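Long-range contacts in galactose mutarotase related enzyme (Lactobacillus acidophilus, PDB 3DCD), which is of unknown function but probably binds carbohydrate and may act as an aldose 1-epimerase-like isomerase: residues Y3-N8 against Y115-N120; N119-E124 against S288-S293; D213-L218 against N228-D233. All blocks are in the same frame, centred on the assembly; numbering follows the deposited sequence. Where two conformers were deposited one is given.

The three contacts step across the beta-rich body of the chain. Contact 1 packs strand 2-6, from a three-stranded antiparallel sheet, on strand 109-118 of the large antiparallel sheet; contacts 2 and 3 are both strand pairings inside that large sheet. Along the chain, contact 2 begins at N119-N120, where contact 1 ends, and the hairpin of contact 3 is nested in the loop that contact 2 closes. The centres of contacts 1 and 2 are about 9 Å apart, those of 2 and 3 about 11 Å, and those of 1 and 3 about 19 Å. Neighbouring strands 109-118 and 121-130 tie contact 1 to contact 2, and neighbours 282-292 and 226-232 join contacts 2 and 3 in one continuous sheet.

Contact 1 (Y3-N8 against Y115-N120); sequences YTIENN and YNLMNN
The face-to-face packing of two beta-sheets brings I5 and L117 together: strand 2-6 belongs to a small three-stranded sheet and strand 109-118 to the large antiparallel one. The strand segments run in roughly the same direction, 25° apart, with their axes 7.4 Å from each other at closest approach, and no clear hydrogen bond joins them. Side chains do the work. I5 holds CG1 between its backbone N and carbonyl carbon (chi1 61°) and then extends, which drops CD1 onto the opposing strand. There the methyl sits 3.7 Å from Y115 O and 4.0 Å from Y115 CB, while on its other flank L117 CG comes to 3.9 Å from I5 CD1. L117 answers in the reverse direction. Its extended branch (chi2 174°) carries CD1 up against the backbone of strand 2-6, 3.5 Å from E6 CA, so each of the two aliphatic chains reaches past the other toward the opposite main chain. Beyond them, just past the end of the strand, N7 also directs its CB toward 115-120, and its CG lies 3.7 Å from N119 O in the turn that follows M118. Y115 contributes chiefly its CB and carbonyl; its ring leads away, and its OH is hydrogen-bonded to A19 O. L122 of the adjoining strand packs on both I5 and L117, extending the apolar layer. Aliphatic chains meeting between two sheets, I5 and L117 buried and N7 at the margin, are the packing of a beta-sandwich, consistent with the galactose mutarotase fold, here toward its periphery.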
# COMPACT_ATOMS: atom_id res chain seq x y z
N TYR A 3 -2.87 8.01 -17.28
CA TYR A 3 -3.14 6.95 -18.25
C TYR A 3 -4.32 6.15 -17.74
O TYR A 3 -4.49 5.98 -16.52
CB TYR A 3 -1.91 6.03 -18.39
CG TYR A 3 -0.69 6.72 -18.97
CD1 TYR A 3 0.21 7.41 -18.15
CD2 TYR A 3 -0.43 6.69 -20.33
CE1 TYR A 3 1.33 8.05 -18.68
CE2 TYR A 3 0.70 7.33 -20.87
CZ TYR A 3 1.56 8.01 -20.03
OH TYR A 3 2.66 8.64 -20.56
N THR A 4 -5.14 5.66 -18.67
CA THR A 4 -6.35 4.92 -18.35
C THR A 4 -6.26 3.47 -18.80
O THR A 4 -5.77 3.19 -19.90
CB THR A 4 -7.55 5.57 -19.06
OG1 THR A 4 -7.76 6.86 -18.50
CG2 THR A 4 -8.83 4.73 -18.91
N ILE A 5 -6.69 2.56 -17.92
CA ILE A 5 -7.01 1.18 -18.27
C ILE A 5 -8.46 0.95 -17.84
O ILE A 5 -8.91 1.50 -16.83
CB ILE A 5 -6.02 0.12 -17.65
CG1 ILE A 5 -6.02 0.13 -16.11
CG2 ILE A 5 -4.59 0.33 -18.20
CD1 ILE A 5 -5.30 -1.06 -15.44
N GLU A 6 -9.21 0.17 -18.61
CA GLU A 6 -10.65 0.08 -18.39
C GLU A 6 -11.29 -1.12 -19.06
O GLU A 6 -10.76 -1.67 -20.03
CB GLU A 6 -11.36 1.36 -18.84
CG GLU A 6 -11.36 1.62 -20.33
CD GLU A 6 -12.18 2.85 -20.71
OE1 GLU A 6 -11.68 3.68 -21.50
OE2 GLU A 6 -13.32 2.98 -20.24
N ASN A 7 -12.42 -1.54 -18.51
CA ASN A 7 -13.26 -2.53 -19.15
C ASN A 7 -14.72 -2.17 -18.89
O ASN A 7 -15.01 -1.04 -18.50
CB ASN A 7 -12.92 -3.95 -18.67
CG ASN A 7 -12.93 -4.11 -17.15
OD1 ASN A 7 -12.19 -4.92 -16.61
ND2 ASN A 7 -13.74 -3.31 -16.46
N ASN A 8 -15.61 -3.14 -19.10
CA ASN A 8 -17.04 -2.94 -18.88
C ASN A 8 -17.46 -2.82 -17.41
O ASN A 8 -18.63 -2.51 -17.14
CB ASN A 8 -17.84 -4.07 -19.54
CG ASN A 8 -17.77 -4.03 -21.07
OD1 ASN A 8 -17.48 -3.00 -21.68
ND2 ASN A 8 -18.07 -5.17 -21.69
N TYR A 115 -0.23 -2.69 -13.39
CA TYR A 115 -1.65 -2.70 -13.04
C TYR A 115 -2.39 -3.38 -14.16
O TYR A 115 -2.18 -3.07 -15.34
CB TYR A 115 -2.17 -1.27 -12.91
CG TYR A 115 -1.58 -0.50 -11.77
CD1 TYR A 115 -0.54 0.41 -11.99
CD2 TYR A 115 -2.06 -0.66 -10.48
CE1 TYR A 115 0.00 1.13 -10.93
CE2 TYR A 115 -1.53 0.05 -9.40
CZ TYR A 115 -0.50 0.94 -9.64
OH TYR A 115 0.03 1.65 -8.58
N ASN A 116 -3.28 -4.31 -13.80
CA ASN A 116 -4.09 -4.93 -14.82
C ASN A 116 -5.49 -5.29 -14.32
O ASN A 116 -5.69 -5.52 -13.13
CB ASN A 116 -3.37 -6.12 -15.46
CG ASN A 116 -3.31 -7.31 -14.57
OD1 ASN A 116 -4.31 -8.03 -14.42
ND2 ASN A 116 -2.15 -7.55 -13.96
N LEU A 117 -6.44 -5.29 -15.26
CA LEU A 117 -7.85 -5.55 -14.95
C LEU A 117 -8.34 -6.92 -15.38
O LEU A 117 -7.97 -7.42 -16.45
CB LEU A 117 -8.75 -4.52 -15.64
CG LEU A 117 -8.64 -3.09 -15.17
CD1 LEU A 117 -9.48 -2.17 -16.03
CD2 LEU A 117 -9.08 -3.02 -13.72
N MSE A 118 -9.18 -7.49 -14.53
CA MSE A 118 -9.96 -8.69 -14.79
C MSE A 118 -11.34 -8.42 -14.19
O MSE A 118 -11.46 -8.43 -12.96
CB MSE A 118 -9.30 -9.88 -14.09
CG MSE A 118 -10.13 -11.15 -14.04
SE MSE A 118 -9.76 -12.32 -15.54
CE MSE A 118 -7.96 -12.91 -15.04
N ASN A 119 -12.35 -8.17 -15.01
CA ASN A 119 -13.65 -7.79 -14.48
C ASN A 119 -13.51 -6.62 -13.50
O ASN A 119 -12.83 -5.63 -13.81
CB ASN A 119 -14.35 -9.00 -13.86
CG ASN A 119 -14.68 -10.07 -14.89
OD1 ASN A 119 -14.84 -11.24 -14.55
ND2 ASN A 119 -14.81 -9.66 -16.14
N ASN A 120 -14.12 -6.72 -12.32
CA ASN A 120 -14.00 -5.64 -11.34
C ASN A 120 -12.79 -5.79 -10.40
O ASN A 120 -12.77 -5.18 -9.32
CB ASN A 120 -15.31 -5.47 -10.55
CG ASN A 120 -15.60 -6.65 -9.67
OD1 ASN A 120 -15.19 -7.79 -9.97
ND2 ASN A 120 -16.31 -6.39 -8.56

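Contact 2 (N119-E124 against S288-S293); sequences NNLLEE and SMTYHS
S288 OG, 3.6 Å from E123 CG, is gripped from two sides: a water binds it at 2.8 Å, and NH2 of R232 on the next strand hydrogen-bonds to it as well. The same water donates to E123 OE2 at 2.7 Å, bridging the two side chains, while E123 OE1 takes a bond from N116 ND2. The strands beneath are antiparallel, with L122 and M289 as the hydrogen-bonded pair: L122 N reaches M289 O at 2.8 Å in an almost straight bond (173°), and M289 N returns one to L122 O. Where the strand gives way to the turn, N120 uses its side chain to prolong the pairing. Its CG lies between the backbone N and carbonyl carbon (chi1 67°), sending ND2 to Y291 O at 3.0 Å, where it approaches from above the carbonyl plane; the backbone bond from Y291 N to N120 O is weak.

The face carrying E123 and S288 also bears L121, whose CD1 touches T290 CG2 at 3.7 Å. On the opposite face L122 and M289 lie side by side, pointing the same way, with the selenomethionine bent to bring CE to 3.8 Å from L122 CD2. L122 also meets the Y291 ring at its edge through CB, and its CD2 is 3.4 Å from Y291 OH, a buried hydroxyl with no hydrogen-bonding partner in the model. This face is thus mainly apolar but encloses that hydroxyl; on the other, the N116 amide and the water, with R232 adding a long, weak ion pair, would probably favour the carboxylate of E123.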
# COMPACT_ATOMS: atom_id res chain seq x y z
N ASN A 119 -12.35 -8.17 -15.01
CA ASN A 119 -13.65 -7.79 -14.48
C ASN A 119 -13.51 -6.62 -13.50
O ASN A 119 -12.83 -5.63 -13.81
CB ASN A 119 -14.35 -9.00 -13.86
CG ASN A 119 -14.68 -10.07 -14.89
OD1 ASN A 119 -14.84 -11.24 -14.55
ND2 ASN A 119 -14.81 -9.66 -16.14
N ASN A 120 -14.12 -6.72 -12.32
CA ASN A 120 -14.00 -5.64 -11.34
C ASN A 120 -12.79 -5.79 -10.40
O ASN A 120 -12.77 -5.18 -9.32
CB ASN A 120 -15.31 -5.47 -10.55
CG ASN A 120 -15.60 -6.65 -9.67
OD1 ASN A 120 -15.19 -7.79 -9.97
ND2 ASN A 120 -16.31 -6.39 -8.56
N LEU A 121 -11.81 -6.59 -10.83
CA LEU A 121 -10.59 -6.83 -10.06
C LEU A 121 -9.39 -6.11 -10.70
O LEU A 121 -9.13 -6.25 -11.89
CB LEU A 121 -10.30 -8.33 -9.89
CG LEU A 121 -9.11 -8.74 -9.00
CD1 LEU A 121 -9.30 -10.10 -8.37
CD2 LEU A 121 -7.77 -8.69 -9.77
N LEU A 122 -8.67 -5.37 -9.86
CA LEU A 122 -7.47 -4.66 -10.26
C LEU A 122 -6.27 -5.23 -9.50
O LEU A 122 -6.25 -5.22 -8.27
CB LEU A 122 -7.62 -3.16 -9.91
CG LEU A 122 -6.40 -2.25 -10.09
CD1 LEU A 122 -5.96 -2.21 -11.55
CD2 LEU A 122 -6.78 -0.84 -9.61
N GLU A 123 -5.27 -5.70 -10.24
CA GLU A 123 -4.00 -6.13 -9.67
C GLU A 123 -3.02 -4.97 -9.62
O GLU A 123 -2.97 -4.15 -10.55
CB GLU A 123 -3.39 -7.24 -10.52
CG GLU A 123 -4.17 -8.53 -10.51
CD GLU A 123 -3.44 -9.66 -11.24
OE1 GLU A 123 -2.40 -9.42 -11.91
OE2 GLU A 123 -3.93 -10.80 -11.15
N GLU A 124 -2.24 -4.92 -8.55
CA GLU A 124 -1.09 -4.02 -8.45
C GLU A 124 0.11 -4.91 -8.17
O GLU A 124 0.25 -5.45 -7.08
CB GLU A 124 -1.29 -3.01 -7.31
CG GLU A 124 -0.05 -2.13 -7.03
CD GLU A 124 -0.37 -0.96 -6.08
OE1 GLU A 124 -1.55 -0.56 -5.98
OE2 GLU A 124 0.57 -0.44 -5.45
N SER A 288 -4.32 -7.63 -4.96
CA SER A 288 -5.46 -7.45 -5.85
C SER A 288 -6.61 -6.78 -5.11
O SER A 288 -6.81 -7.02 -3.92
CB SER A 288 -5.92 -8.78 -6.41
OG SER A 288 -4.84 -9.40 -7.08
N MSE A 289 -7.37 -5.96 -5.84
CA MSE A 289 -8.46 -5.21 -5.23
C MSE A 289 -9.70 -5.43 -6.06
O MSE A 289 -9.63 -5.35 -7.28
CB MSE A 289 -8.13 -3.71 -5.21
CG MSE A 289 -6.99 -3.28 -4.28
SE MSE A 289 -6.20 -1.56 -4.78
CE MSE A 289 -5.22 -2.20 -6.38
N THR A 290 -10.82 -5.72 -5.40
CA THR A 290 -12.12 -5.73 -6.10
C THR A 290 -13.02 -4.63 -5.51
O THR A 290 -12.94 -4.32 -4.32
CB THR A 290 -12.84 -7.09 -6.02
OG1 THR A 290 -13.23 -7.35 -4.66
CG2 THR A 290 -11.91 -8.20 -6.49
N TYR A 291 -13.85 -4.05 -6.35
CA TYR A 291 -14.70 -2.93 -5.95
C TYR A 291 -16.17 -3.19 -6.23
O TYR A 291 -16.52 -3.66 -7.32
CB TYR A 291 -14.28 -1.67 -6.72
CG TYR A 291 -12.79 -1.43 -6.74
CD1 TYR A 291 -12.17 -0.67 -5.76
CD2 TYR A 291 -12.00 -1.99 -7.74
CE1 TYR A 291 -10.77 -0.45 -5.77
CE2 TYR A 291 -10.61 -1.78 -7.76
CZ TYR A 291 -10.01 -1.01 -6.78
OH TYR A 291 -8.66 -0.79 -6.82
N HIS A 292 -17.01 -2.85 -5.27
CA HIS A 292 -18.46 -2.89 -5.45
C HIS A 292 -19.08 -1.62 -4.90
O HIS A 292 -18.77 -1.20 -3.77
CB HIS A 292 -19.10 -4.12 -4.81
CG HIS A 292 -20.47 -4.41 -5.32
ND1 HIS A 292 -21.56 -3.61 -5.02
CD2 HIS A 292 -20.93 -5.38 -6.14
CE1 HIS A 292 -22.63 -4.09 -5.64
NE2 HIS A 292 -22.28 -5.17 -6.31
N SER A 293 -19.94 -1.00 -5.73
CA SER A 293 -20.64 0.22 -5.40
C SER A 293 -21.66 0.06 -4.28
O SER A 293 -22.04 -1.04 -3.92
CB SER A 293 -21.34 0.76 -6.65
OG SER A 293 -20.39 1.05 -7.67
O HOH W 1 -5.34 -11.47 -8.93

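Contact 3 (D213-L218 against N228-D233); sequences DNKVSL and NVWTRD
K215 and W230 lie side by side on one face of the paired strands, pointing the same way, with the aliphatic part of the lysine laid over the face of the indole's six-membered ring. Both residues set CG beside their own backbone N (chi1 -50° and -54°), and the two side chains run alike, although the modelled approach of the lysine carbons to the ring is too tight to be taken literally. The contact is probably of CH-pi kind, its exact closeness being doubtful, and the charged end plays no part in it: K215 bends twice beyond CG, at chi3 and chi4, and NZ turns back to D213 O at 2.6 Å, in the plane of that carbonyl. N228 comes to the same face of the indole, holding OD1 above the rim of the ring and 3.6 Å from K215 CB. Cut back to an alanine, K215 would probably no longer cover the six-membered ring, leaving N228 OD1 on that face, and D213 O would lose its ammonium partner.

The two strands are the arms of a beta-hairpin within the large antiparallel sheet. V216 and V229 form its central hydrogen-bonded pair, with V216 N to V229 O and V229 N to V216 O both at 2.8 Å. Their side chains turn to the opposite face from W230, and each packs on I252 of strand 249-256. Farther along, N214 O accepts T231 N at 3.0 Å. A water also donates to N214 O, at 3.1 Å, and accepts from R232 N at the same length, bridging N214 and R232 across the hairpin; this water lies in the indole plane, at the edge of W230.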
# COMPACT_ATOMS: atom_id res chain seq x y z
N ASP A 213 -3.59 -16.51 1.72
CA ASP A 213 -5.03 -16.47 1.48
C ASP A 213 -5.68 -15.31 2.19
O ASP A 213 -6.90 -15.29 2.33
CB ASP A 213 -5.72 -17.80 1.85
CG ASP A 213 -5.47 -18.24 3.29
OD1 ASP A 213 -4.62 -17.65 4.02
OD2 ASP A 213 -6.14 -19.21 3.70
N ASN A 214 -4.87 -14.35 2.63
CA ASN A 214 -5.41 -13.25 3.41
C ASN A 214 -6.15 -12.25 2.55
O ASN A 214 -5.70 -11.86 1.45
CB ASN A 214 -4.33 -12.55 4.24
CG ASN A 214 -3.60 -13.51 5.14
OD1 ASN A 214 -2.42 -13.81 4.92
ND2 ASN A 214 -4.28 -14.00 6.15
N LYS A 215 -7.32 -11.87 3.05
CA LYS A 215 -8.13 -10.87 2.38
C LYS A 215 -8.68 -9.92 3.43
O LYS A 215 -9.18 -10.36 4.46
CB LYS A 215 -9.28 -11.53 1.62
CG LYS A 215 -8.82 -12.67 0.73
CD LYS A 215 -9.94 -13.66 0.38
CE LYS A 215 -10.35 -14.63 1.54
NZ LYS A 215 -9.41 -15.79 1.78
N VAL A 216 -8.59 -8.64 3.15
CA VAL A 216 -9.17 -7.63 4.03
C VAL A 216 -10.40 -7.04 3.31
O VAL A 216 -10.27 -6.55 2.19
CB VAL A 216 -8.15 -6.51 4.36
CG1 VAL A 216 -8.76 -5.49 5.34
CG2 VAL A 216 -6.82 -7.10 4.93
N SER A 217 -11.58 -7.13 3.94
CA SER A 217 -12.81 -6.61 3.32
C SER A 217 -13.23 -5.34 4.02
O SER A 217 -13.40 -5.33 5.24
CB SER A 217 -13.99 -7.58 3.45
OG SER A 217 -13.74 -8.80 2.79
N LEU A 218 -13.44 -4.31 3.23
CA LEU A 218 -13.99 -3.07 3.72
C LEU A 218 -15.45 -2.96 3.26
O LEU A 218 -15.74 -3.00 2.06
CB LEU A 218 -13.13 -1.91 3.21
CG LEU A 218 -13.71 -0.51 3.33
CD1 LEU A 218 -13.72 -0.10 4.80
CD2 LEU A 218 -12.81 0.40 2.48
N ASN A 228 -12.50 -5.21 -1.52
CA ASN A 228 -11.75 -6.37 -1.03
C ASN A 228 -10.30 -6.32 -1.46
O ASN A 228 -10.01 -6.08 -2.64
CB ASN A 228 -12.43 -7.63 -1.52
CG ASN A 228 -12.19 -8.78 -0.60
OD1 ASN A 228 -11.08 -9.32 -0.52
ND2 ASN A 228 -13.23 -9.15 0.13
N VAL A 229 -9.37 -6.50 -0.51
CA VAL A 229 -7.95 -6.47 -0.82
C VAL A 229 -7.35 -7.84 -0.50
O VAL A 229 -7.33 -8.26 0.66
CB VAL A 229 -7.19 -5.37 -0.04
CG1 VAL A 229 -5.72 -5.37 -0.41
CG2 VAL A 229 -7.78 -3.98 -0.35
N TRP A 230 -6.89 -8.53 -1.54
CA TRP A 230 -6.24 -9.83 -1.39
C TRP A 230 -4.73 -9.54 -1.31
O TRP A 230 -4.14 -9.00 -2.27
CB TRP A 230 -6.56 -10.72 -2.59
CG TRP A 230 -8.05 -10.85 -2.84
CD1 TRP A 230 -8.91 -9.86 -3.27
CD2 TRP A 230 -8.84 -12.03 -2.71
NE1 TRP A 230 -10.19 -10.36 -3.38
CE2 TRP A 230 -10.17 -11.69 -3.05
CE3 TRP A 230 -8.55 -13.35 -2.33
CZ2 TRP A 230 -11.22 -12.62 -3.03
CZ3 TRP A 230 -9.60 -14.28 -2.30
CH2 TRP A 230 -10.92 -13.91 -2.66
N THR A 231 -4.11 -9.88 -0.19
CA THR A 231 -2.73 -9.45 0.09
C THR A 231 -1.70 -10.49 -0.33
O THR A 231 -0.50 -10.32 -0.08
CB THR A 231 -2.53 -9.12 1.57
OG1 THR A 231 -2.91 -10.26 2.35
CG2 THR A 231 -3.41 -7.90 1.99
N ARG A 232 -2.18 -11.58 -0.95
CA ARG A 232 -1.30 -12.66 -1.41
C ARG A 232 -0.32 -13.04 -0.30
O ARG A 232 -0.74 -13.33 0.83
CB ARG A 232 -0.61 -12.23 -2.71
CG ARG A 232 -1.61 -11.85 -3.83
CD ARG A 232 -0.91 -11.64 -5.18
NE ARG A 232 -1.72 -10.84 -6.10
CZ ARG A 232 -1.22 -10.16 -7.12
NH1 ARG A 232 0.09 -10.18 -7.36
NH2 ARG A 232 -2.01 -9.46 -7.91
N ASP A 233 0.98 -13.01 -0.58
CA ASP A 233 1.96 -13.44 0.41
C ASP A 233 2.56 -12.31 1.26
O ASP A 233 3.63 -12.49 1.87
CB ASP A 233 3.08 -14.25 -0.25
CG ASP A 233 3.87 -13.46 -1.30
OD1 ASP A 233 3.55 -12.28 -1.62
OD2 ASP A 233 4.84 -14.04 -1.82
O HOH W 2 -4.76 -13.24 -1.16